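Local coordinates for protein KLLA0C04147p (Kluyveromyces lactis, PDB 5H2D) that binds ergosterol in the pocket of its oxysterol-binding-related domain and probably transfers sterols between membranes, at residues A[46-49]-A[50-54]. Numbering follows the deposited sequence.
Sequences WSVL and KSMVG
Lys50 lays the root of its side chain over one face of the Trp46 indole, a CH-pi contact in which CB of Lys50 stands 3.8 Å from the centroid of the six-membered ring, 20° off its normal. With CG of Trp46 anti to the backbone N (chi1 173°), the indole lies beside its own carbonyl carbon, on the side of the residue four places on, and the two side chains cross at about a right angle. Lys50 CE passes 3.7 Å from Ser47 O. Lys50 N also donates to Trp46 O (2.9 Å), the i to i+4 bond of a helix. With an alanine in place of Trp46 the face under Lys50 CB is gone, and the lysine chain would probably be freer to turn. A type I beta turn from Leu49 to Met52 follows, closed by Met52 N bonding to Leu49 O at 2.9 Å from well above the carbonyl plane. The buried Leu49 side chain crosses that of Met52 at about a right angle, CD2 against CE (4.0 Å). Met52, bent at chi3 (-61°), also brings its CE back to Val48 CG1 (3.9 Å). A water bridges Val48 O and Ser51 OG. This surface turn follows helix 45-49 of the oxysterol-binding domain, and the Leu49 side chain comes to about 4 Å from the bound ergosterol; Trp46, Leu49 and Val53 all touch Phe173 of strand 161-173, while Val48 packs on the loop residues Leu62 and Pro63.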
loop_
_atom_site.group_PDB
_atom_site.type_symbol
_atom_site.label_atom_id
_atom_site.label_comp_id
_atom_site.label_asym_id
_atom_site.label_seq_id
_atom_site.Cartn_x
_atom_site.Cartn_y
_atom_site.Cartn_z
ATOM N N TRP A 46 -20.529 -15.870 -6.471
ATOM C CA TRP A 46 -20.575 -17.326 -6.425
ATOM C C TRP A 46 -20.763 -17.927 -7.816
ATOM O O TRP A 46 -20.090 -18.904 -8.165
ATOM C CB TRP A 46 -21.682 -17.781 -5.474
ATOM C CG TRP A 46 -21.871 -19.264 -5.527
ATOM C CD1 TRP A 46 -22.921 -19.938 -6.089
ATOM C CD2 TRP A 46 -20.960 -20.255 -5.054
ATOM N NE1 TRP A 46 -22.727 -21.294 -5.962
ATOM C CE2 TRP A 46 -21.531 -21.513 -5.331
ATOM C CE3 TRP A 46 -19.724 -20.204 -4.407
ATOM C CZ2 TRP A 46 -20.901 -22.709 -4.994
ATOM C CZ3 TRP A 46 -19.102 -21.391 -4.071
ATOM C CH2 TRP A 46 -19.695 -22.626 -4.358
ATOM N N SER A 47 -21.666 -17.362 -8.632
ATOM C CA SER A 47 -21.905 -17.925 -9.961
ATOM C C SER A 47 -20.630 -17.969 -10.785
ATOM O O SER A 47 -20.471 -18.853 -11.641
ATOM C CB SER A 47 -22.992 -17.134 -10.706
ATOM O OG SER A 47 -22.501 -15.942 -11.305
ATOM N N VAL A 48 -19.711 -17.036 -10.524
ATOM C CA VAL A 48 -18.445 -16.964 -11.241
ATOM C C VAL A 48 -17.440 -17.935 -10.641
ATOM O O VAL A 48 -16.796 -18.716 -11.355
ATOM C CB VAL A 48 -17.915 -15.515 -11.204
ATOM C CG1 VAL A 48 -16.503 -15.443 -11.774
ATOM C CG2 VAL A 48 -18.849 -14.573 -11.950
ATOM N N LEU A 49 -17.304 -17.920 -9.316
ATOM C CA LEU A 49 -16.227 -18.652 -8.664
ATOM C C LEU A 49 -16.522 -20.134 -8.478
ATOM O O LEU A 49 -15.587 -20.895 -8.223
ATOM C CB LEU A 49 -15.903 -18.037 -7.302
ATOM C CG LEU A 49 -15.391 -16.587 -7.279
ATOM C CD1 LEU A 49 -15.113 -16.153 -5.849
ATOM C CD2 LEU A 49 -14.141 -16.439 -8.143
ATOM N N LYS A 50 -17.784 -20.563 -8.580
ATOM C CA LYS A 50 -18.088 -21.967 -8.306
ATOM C C LYS A 50 -17.356 -22.905 -9.256
ATOM O O LYS A 50 -17.134 -24.074 -8.918
ATOM C CB LYS A 50 -19.594 -22.219 -8.389
ATOM C CG LYS A 50 -20.181 -22.149 -9.785
ATOM C CD LYS A 50 -21.706 -22.286 -9.742
ATOM C CE LYS A 50 -22.308 -22.079 -11.116
ATOM N NZ LYS A 50 -23.790 -22.034 -11.079
ATOM N N SER A 51 -17.008 -22.431 -10.449
ATOM C CA SER A 51 -16.329 -23.239 -11.455
ATOM C C SER A 51 -14.810 -23.121 -11.377
ATOM O O SER A 51 -14.114 -23.651 -12.250
ATOM C CB SER A 51 -16.810 -22.854 -12.861
ATOM O OG SER A 51 -16.341 -21.572 -13.261
ATOM N N MET A 52 -14.279 -22.457 -10.351
ATOM C CA MET A 52 -12.843 -22.199 -10.267
ATOM C C MET A 52 -12.340 -22.424 -8.851
ATOM O O MET A 52 -11.465 -21.708 -8.354
ATOM C CB MET A 52 -12.514 -20.791 -10.761
ATOM C CG MET A 52 -12.867 -20.602 -12.228
ATOM S SD MET A 52 -12.453 -18.984 -12.883
ATOM C CE MET A 52 -13.482 -17.959 -11.831
ATOM N N VAL A 53 -12.878 -23.443 -8.182
ATOM C CA VAL A 53 -12.485 -23.707 -6.811
ATOM C C VAL A 53 -11.016 -24.103 -6.760
ATOM O O VAL A 53 -10.513 -24.837 -7.623
ATOM C CB VAL A 53 -13.392 -24.789 -6.202
ATOM C CG1 VAL A 53 -13.030 -25.018 -4.748
ATOM C CG2 VAL A 53 -14.852 -24.375 -6.331
ATOM N N GLY A 54 -10.311 -23.602 -5.746
ATOM C CA GLY A 54 -8.900 -23.876 -5.579
ATOM C C GLY A 54 -7.959 -23.008 -6.390
ATOM O O GLY A 54 -6.737 -23.178 -6.266
HETATM O O HOH W 1 -16.608 -18.457 -14.101
#